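Local atomic coordinates of enoyl-CoA hydratase/isomerase (Shewanella pealeana, PDB entry 4KPK), a protein that probably acts on acyl-CoA thioesters as a hydratase or isomerase. Residues 162-173 with 198-209. Numbering follows the deposited sequence.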
ATOM      1  N   ASN A 162     -23.502   3.893   1.930  1.00 23.40           N
ATOM      2  CA  ASN A 162     -24.265   4.925   2.687  1.00 28.35           C
ATOM      3  C   ASN A 162     -23.632   5.116   4.047  1.00 30.98           C
ATOM      4  O   ASN A 162     -22.657   4.435   4.368  1.00 26.41           O
ATOM      5  CB  ASN A 162     -25.770   4.623   2.786  1.00 28.31           C
ATOM      6  CG  ASN A 162     -26.108   3.423   3.656  1.00 28.14           C
ATOM      7  OD1 ASN A 162     -25.266   2.786   4.295  1.00 27.32           O
ATOM      8  ND2 ASN A 162     -27.383   3.100   3.669  1.00 28.01           N
ATOM      9  N   GLU A 163     -24.155   6.065   4.824  1.00 33.75           N
ATOM     10  CA  GLU A 163     -23.514   6.484   6.074  1.00 35.39           C
ATOM     11  C   GLU A 163     -23.619   5.448   7.185  1.00 32.25           C
ATOM     12  O   GLU A 163     -22.741   5.373   8.055  1.00 27.74           O
ATOM     13  CB  GLU A 163     -24.088   7.845   6.529  1.00 41.80           C
ATOM     14  CG  GLU A 163     -23.299   9.042   5.998  1.00 43.86           C
ATOM     15  CD  GLU A 163     -24.109  10.324   6.006  1.00 50.00           C
ATOM     16  OE1 GLU A 163     -24.578  10.730   7.090  1.00 55.54           O
ATOM     17  OE2 GLU A 163     -24.255  10.953   4.930  1.00 57.24           O
ATOM     18  N   ARG A 164     -24.682   4.651   7.146  1.00 31.15           N
ATOM     19  CA  ARG A 164     -24.890   3.541   8.105  1.00 34.11           C
ATOM     20  C   ARG A 164     -24.092   2.268   7.768  1.00 32.04           C
ATOM     21  O   ARG A 164     -24.179   1.294   8.544  1.00 25.68           O
ATOM     22  CB  ARG A 164     -26.359   3.115   8.151  1.00 41.81           C
ATOM     23  CG  ARG A 164     -27.234   3.939   9.062  1.00 50.98           C
ATOM     24  CD  ARG A 164     -28.671   3.432   8.976  1.00 57.29           C
ATOM     25  NE  ARG A 164     -29.575   4.159   9.879  1.00 62.15           N
ATOM     26  CZ  ARG A 164     -29.621   3.998  11.204  1.00 68.77           C
ATOM     27  NH1 ARG A 164     -28.803   3.145  11.819  1.00 73.16           N
ATOM     28  NH2 ARG A 164     -30.496   4.693  11.931  1.00 68.29           N
ATOM     29  N   ALA A 165     -23.362   2.248   6.629  1.00 27.80           N
ATOM     30  CA  ALA A 165     -22.636   0.995   6.235  1.00 27.18           C
ATOM     31  C   ALA A 165     -21.731   0.433   7.307  1.00 26.96           C
ATOM     32  O   ALA A 165     -21.053   1.144   8.025  1.00 27.79           O
ATOM     33  CB  ALA A 165     -21.853   1.182   4.971  1.00 28.70           C
ATOM     34  N   SER A 166     -21.731  -0.874   7.412  1.00 30.24           N
ATOM     35  CA  SER A 166     -21.131  -1.537   8.530  1.00 31.93           C
ATOM     36  C   SER A 166     -20.227  -2.638   8.003  1.00 28.74           C
ATOM     37  O   SER A 166     -20.619  -3.341   7.057  1.00 27.92           O
ATOM     38  CB  SER A 166     -22.259  -2.183   9.338  1.00 37.16           C
ATOM     39  OG  SER A 166     -22.111  -1.891  10.668  1.00 41.67           O
ATOM     40  N   PHE A 167     -19.043  -2.811   8.613  1.00 27.17           N
ATOM     41  CA  PHE A 167     -18.078  -3.847   8.172  1.00 29.47           C
ATOM     42  C   PHE A 167     -17.444  -4.542   9.361  1.00 30.32           C
ATOM     43  O   PHE A 167     -17.304  -3.952  10.435  1.00 29.55           O
ATOM     44  CB  PHE A 167     -16.979  -3.240   7.274  1.00 29.00           C
ATOM     45  CG  PHE A 167     -17.527  -2.383   6.201  1.00 27.94           C
ATOM     46  CD1 PHE A 167     -17.863  -2.910   4.971  1.00 26.87           C
ATOM     47  CD2 PHE A 167     -17.782  -1.031   6.460  1.00 26.66           C
ATOM     48  CE1 PHE A 167     -18.422  -2.086   4.000  1.00 28.50           C
ATOM     49  CE2 PHE A 167     -18.309  -0.226   5.514  1.00 24.77           C
ATOM     50  CZ  PHE A 167     -18.666  -0.745   4.287  1.00 26.83           C
ATOM     51  N   CYS A 168     -17.013  -5.774   9.136  1.00 30.21           N
ATOM     52  CA  CYS A 168     -16.596  -6.650  10.212  1.00 34.58           C
ATOM     53  C   CYS A 168     -15.922  -7.851   9.553  1.00 33.75           C
ATOM     54  O   CYS A 168     -16.525  -8.501   8.691  1.00 32.30           O
ATOM     55  CB  CYS A 168     -17.850  -7.128  10.989  1.00 36.64           C
ATOM     56  SG  CYS A 168     -17.559  -7.832  12.601  1.00 54.77           S
ATOM     57  N   LEU A 169     -14.700  -8.167   9.955  1.00 32.53           N
ATOM     58  CA  LEU A 169     -14.079  -9.485   9.607  1.00 30.49           C
ATOM     59  C   LEU A 169     -14.116 -10.441  10.824  1.00 28.57           C
ATOM     60  O   LEU A 169     -13.168 -10.493  11.626  1.00 25.16           O
ATOM     61  CB  LEU A 169     -12.645  -9.267   9.159  1.00 33.32           C
ATOM     62  CG  LEU A 169     -12.493  -8.471   7.870  1.00 34.08           C
ATOM     63  CD1 LEU A 169     -11.502  -7.317   8.013  1.00 29.95           C
ATOM     64  CD2 LEU A 169     -12.136  -9.463   6.737  1.00 34.79           C
ATOM     65  N   SER A 170     -15.200 -11.207  10.921  1.00 27.32           N
ATOM     66  CA  SER A 170     -15.628 -11.920  12.144  1.00 31.87           C
ATOM     67  C   SER A 170     -15.104 -13.353  12.328  1.00 28.97           C
ATOM     68  O   SER A 170     -15.372 -13.967  13.372  1.00 28.58           O
ATOM     69  CB  SER A 170     -17.165 -12.099  12.111  1.00 32.59           C
ATOM     70  OG  SER A 170     -17.814 -10.904  11.829  1.00 40.32           O
ATOM     71  N   GLU A 171     -14.467 -13.907  11.298  1.00 25.56           N
ATOM     72  CA  GLU A 171     -14.180 -15.335  11.269  1.00 29.76           C
ATOM     73  C   GLU A 171     -13.476 -15.856  12.497  1.00 28.33           C
ATOM     74  O   GLU A 171     -13.850 -16.922  12.975  1.00 26.73           O
ATOM     75  CB  GLU A 171     -13.319 -15.682  10.067  1.00 34.77           C
ATOM     76  CG  GLU A 171     -14.109 -15.896   8.793  1.00 39.99           C
ATOM     77  CD  GLU A 171     -14.697 -14.627   8.214  1.00 43.33           C
ATOM     78  OE1 GLU A 171     -14.323 -13.488   8.631  1.00 39.94           O
ATOM     79  OE2 GLU A 171     -15.509 -14.815   7.293  1.00 46.43           O
ATOM     80  N   VAL A 172     -12.472 -15.122  13.021  1.00 28.21           N
ATOM     81  CA  VAL A 172     -11.724 -15.614  14.186  1.00 29.14           C
ATOM     82  C   VAL A 172     -12.595 -15.695  15.440  1.00 29.14           C
ATOM     83  O   VAL A 172     -12.189 -16.360  16.385  1.00 25.44           O
ATOM     84  CB  VAL A 172     -10.396 -14.856  14.504  1.00 28.66           C
ATOM     85  CG1 VAL A 172      -9.444 -14.954  13.332  1.00 27.25           C
ATOM     86  CG2 VAL A 172     -10.611 -13.386  14.935  1.00 27.06           C
ATOM     87  N   LYS A 173     -13.781 -15.053  15.452  1.00 28.21           N
ATOM     88  CA  LYS A 173     -14.665 -15.204  16.602  1.00 29.17           C
ATOM     89  C   LYS A 173     -15.223 -16.617  16.631  1.00 31.71           C
ATOM     90  O   LYS A 173     -15.638 -17.071  17.686  1.00 26.68           O
ATOM     91  CB  LYS A 173     -15.844 -14.258  16.554  1.00 31.00           C
ATOM     92  CG  LYS A 173     -15.477 -12.794  16.656  1.00 34.86           C
ATOM     93  CD  LYS A 173     -16.617 -11.957  16.148  1.00 36.81           C
ATOM     94  CE  LYS A 173     -16.855 -10.707  16.965  1.00 40.92           C
ATOM     95  NZ  LYS A 173     -18.160 -10.149  16.463  1.00 44.66           N
HETATM   96  N   MSE A 198      -8.521  -8.107  11.001  1.00 26.13           N
HETATM   97  CA  MSE A 198      -8.659  -9.581  10.974  1.00 24.85           C
HETATM   98  C   MSE A 198      -8.367 -10.261  12.269  1.00 25.08           C
HETATM   99  O   MSE A 198      -8.918 -11.327  12.505  1.00 26.18           O
HETATM  100  CB  MSE A 198      -7.863 -10.248   9.867  1.00 26.00           C
HETATM  101  CG  MSE A 198      -8.434  -9.872   8.519  1.00 28.87           C
HETATM  102 SE   MSE A 198      -7.367 -10.701   7.048  1.00 34.42          SE
HETATM  103  CE  MSE A 198      -7.311 -12.589   7.539  1.00 36.02           C
ATOM    104  N   LEU A 199      -7.521  -9.674  13.121  1.00 24.73           N
ATOM    105  CA  LEU A 199      -7.276 -10.219  14.424  1.00 23.47           C
ATOM    106  C   LEU A 199      -8.262  -9.782  15.487  1.00 24.95           C
ATOM    107  O   LEU A 199      -8.601 -10.594  16.377  1.00 22.62           O
ATOM    108  CB  LEU A 199      -5.876  -9.889  14.881  1.00 25.45           C
ATOM    109  CG  LEU A 199      -4.721 -10.623  14.158  1.00 27.36           C
ATOM    110  CD1 LEU A 199      -3.403 -10.086  14.710  1.00 27.99           C
ATOM    111  CD2 LEU A 199      -4.845 -12.138  14.293  1.00 24.45           C
ATOM    112  N   THR A 200      -8.741  -8.517  15.441  1.00 23.81           N
ATOM    113  CA  THR A 200      -9.710  -8.054  16.478  1.00 21.76           C
ATOM    114  C   THR A 200     -11.110  -8.517  16.228  1.00 21.83           C
ATOM    115  O   THR A 200     -11.888  -8.713  17.175  1.00 20.99           O
ATOM    116  CB  THR A 200      -9.742  -6.508  16.602  1.00 21.06           C
ATOM    117  OG1 THR A 200     -10.052  -5.904  15.328  1.00 19.33           O
ATOM    118  CG2 THR A 200      -8.385  -6.060  17.046  1.00 22.38           C
ATOM    119  N   ALA A 201     -11.423  -8.702  14.951  1.00 23.00           N
ATOM    120  CA  ALA A 201     -12.781  -8.891  14.453  1.00 24.80           C
ATOM    121  C   ALA A 201     -13.762  -7.712  14.868  1.00 24.71           C
ATOM    122  O   ALA A 201     -14.978  -7.895  15.035  1.00 23.74           O
ATOM    123  CB  ALA A 201     -13.306 -10.247  14.893  1.00 24.05           C
ATOM    124  N   GLU A 202     -13.215  -6.526  15.032  1.00 26.07           N
ATOM    125  CA  GLU A 202     -14.053  -5.401  15.376  1.00 27.46           C
ATOM    126  C   GLU A 202     -14.856  -4.905  14.194  1.00 28.30           C
ATOM    127  O   GLU A 202     -14.490  -5.078  13.016  1.00 22.66           O
ATOM    128  CB  GLU A 202     -13.230  -4.277  15.997  1.00 28.61           C
ATOM    129  CG  GLU A 202     -12.271  -3.611  15.043  1.00 32.41           C
ATOM    130  CD  GLU A 202     -11.162  -2.879  15.782  1.00 35.03           C
ATOM    131  OE1 GLU A 202     -11.427  -1.740  16.315  1.00 36.47           O
ATOM    132  OE2 GLU A 202     -10.045  -3.434  15.819  1.00 31.12           O
ATOM    133  N   ARG A 203     -15.985  -4.275  14.536  1.00 30.35           N
ATOM    134  CA  ARG A 203     -16.839  -3.624  13.575  1.00 32.97           C
ATOM    135  C   ARG A 203     -16.151  -2.338  13.193  1.00 29.66           C
ATOM    136  O   ARG A 203     -15.454  -1.772  14.009  1.00 28.51           O
ATOM    137  CB  ARG A 203     -18.222  -3.331  14.192  1.00 39.61           C
ATOM    138  CG  ARG A 203     -19.366  -3.740  13.266  1.00 52.79           C
ATOM    139  CD  ARG A 203     -20.715  -3.557  13.964  1.00 57.29           C
ATOM    140  NE  ARG A 203     -20.846  -4.538  15.030  1.00 62.51           N
ATOM    141  CZ  ARG A 203     -21.503  -5.689  14.934  1.00 71.98           C
ATOM    142  NH1 ARG A 203     -22.134  -6.023  13.816  1.00 78.92           N
ATOM    143  NH2 ARG A 203     -21.535  -6.517  15.972  1.00 75.43           N
ATOM    144  N   PHE A 204     -16.332  -1.898  11.952  1.00 29.51           N
ATOM    145  CA  PHE A 204     -15.897  -0.566  11.540  1.00 29.70           C
ATOM    146  C   PHE A 204     -16.928   0.096  10.640  1.00 27.13           C
ATOM    147  O   PHE A 204     -17.821  -0.592  10.132  1.00 24.60           O
ATOM    148  CB  PHE A 204     -14.468  -0.526  10.994  1.00 28.56           C
ATOM    149  CG  PHE A 204     -14.229  -1.330   9.739  1.00 26.42           C
ATOM    150  CD1 PHE A 204     -13.760  -2.624   9.819  1.00 27.22           C
ATOM    151  CD2 PHE A 204     -14.326  -0.732   8.503  1.00 26.92           C
ATOM    152  CE1 PHE A 204     -13.451  -3.350   8.665  1.00 27.80           C
ATOM    153  CE2 PHE A 204     -14.062  -1.444   7.339  1.00 27.55           C
ATOM    154  CZ  PHE A 204     -13.619  -2.761   7.420  1.00 27.59           C
ATOM    155  N   ASP A 205     -16.889   1.432  10.595  1.00 26.24           N
ATOM    156  CA  ASP A 205     -17.942   2.207   9.986  1.00 26.45           C
ATOM    157  C   ASP A 205     -17.553   2.738   8.615  1.00 26.62           C
ATOM    158  O   ASP A 205     -16.501   2.427   8.094  1.00 25.91           O
ATOM    159  CB  ASP A 205     -18.502   3.329  10.944  1.00 30.62           C
ATOM    160  CG  ASP A 205     -17.539   4.485  11.204  1.00 30.45           C
ATOM    161  OD1 ASP A 205     -16.558   4.704  10.472  1.00 30.95           O
ATOM    162  OD2 ASP A 205     -17.784   5.212  12.184  1.00 34.64           O
ATOM    163  N   ALA A 206     -18.465   3.494   8.015  1.00 25.40           N
ATOM    164  CA  ALA A 206     -18.347   3.955   6.678  1.00 27.37           C
ATOM    165  C   ALA A 206     -17.132   4.847   6.539  1.00 27.47           C
ATOM    166  O   ALA A 206     -16.407   4.779   5.553  1.00 21.60           O
ATOM    167  CB  ALA A 206     -19.612   4.757   6.322  1.00 29.74           C
ATOM    168  N   GLN A 207     -16.934   5.730   7.514  1.00 26.52           N
ATOM    169  CA  GLN A 207     -15.891   6.720   7.391  1.00 26.22           C
ATOM    170  C   GLN A 207     -14.532   6.021   7.431  1.00 23.21           C
ATOM    171  O   GLN A 207     -13.630   6.375   6.716  1.00 23.36           O
ATOM    172  CB  GLN A 207     -16.002   7.710   8.548  1.00 27.65           C
ATOM    173  CG  GLN A 207     -14.875   8.704   8.594  1.00 33.65           C
ATOM    174  CD  GLN A 207     -14.726   9.491   7.303  1.00 40.78           C
ATOM    175  OE1 GLN A 207     -15.730   9.908   6.691  1.00 49.75           O
ATOM    176  NE2 GLN A 207     -13.470   9.711   6.874  1.00 39.70           N
ATOM    177  N   LYS A 208     -14.377   5.092   8.342  1.00 20.04           N
ATOM    178  CA  LYS A 208     -13.129   4.308   8.430  1.00 21.91           C
ATOM    179  C   LYS A 208     -12.859   3.513   7.127  1.00 20.42           C
ATOM    180  O   LYS A 208     -11.736   3.448   6.655  1.00 20.88           O
ATOM    181  CB  LYS A 208     -13.263   3.357   9.631  1.00 23.62           C
ATOM    182  CG  LYS A 208     -12.204   2.276   9.791  1.00 25.36           C
ATOM    183  CD  LYS A 208     -10.809   2.835   9.848  1.00 28.83           C
ATOM    184  CE  LYS A 208     -10.603   3.726  11.030  1.00 30.33           C
ATOM    185  NZ  LYS A 208      -9.136   3.947  11.117  1.00 36.16           N
ATOM    186  N   ALA A 209     -13.920   2.936   6.566  1.00 20.33           N
ATOM    187  CA  ALA A 209     -13.924   2.274   5.273  1.00 23.16           C
ATOM    188  C   ALA A 209     -13.369   3.148   4.167  1.00 23.71           C
ATOM    189  O   ALA A 209     -12.563   2.708   3.299  1.00 20.23           O
ATOM    190  CB  ALA A 209     -15.357   1.849   4.909  1.00 21.54           C
TER
HETATM  191  O   HOH W   1     -21.294   3.543   9.309  1.00 33.35           O
HETATM  192  O   HOH W   2     -13.009  -6.630  11.500  1.00 22.14           O
HETATM  193  O   HOH W   3     -11.406 -12.471  11.553  1.00 24.34           O
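Phe167 and Phe204 form an antiparallel hydrogen-bonded pair, Phe167 N reaching Phe204 O at 3.0 Å and Phe204 N reaching Phe167 O at 2.7 Å. This short two-stranded element of the crotonase-like fold joins the chain leaving strand 158-161 to the connection between helices 191-200 and 206-212. Beyond the pair, water takes over the bridging: one molecule accepts from Leu169 N and donates to Glu202 O, another accepts from Ala206 N and donates to the carbonyls of Glu163 and Ala165, and a third donates to both Leu169 O and Met198 O.

The two phenylalanines project from the same face of the strands. Phe204 CG sits between its backbone N and carbonyl carbon (chi1 63°), folding the ring back across its partner, where Phe167 CB lies over one ring face, 3.5 Å from the centroid, in a CH-pi contact. The rings are nearly parallel, planes at 23°, but slid so far apart that they barely overlap. Phe167 CE2 continues to Ala209 CB (3.7 Å) on helix 206-212, while Leu150 of helix 148-155 packs on Phe167. Asp205 is the N-cap of helix 206-212, its OD1 accepting from Lys208 N.

Past the strands, Leu169 CD1 meets CG of selenomethionine Met198, and Val172 packs on the end of helix 191-200 and on Val244 of a second subunit. Ala201, with positive phi (56°), turns the chain out of this helix, and its CA makes a CH...O contact with Leu169 O at 3.3 Å.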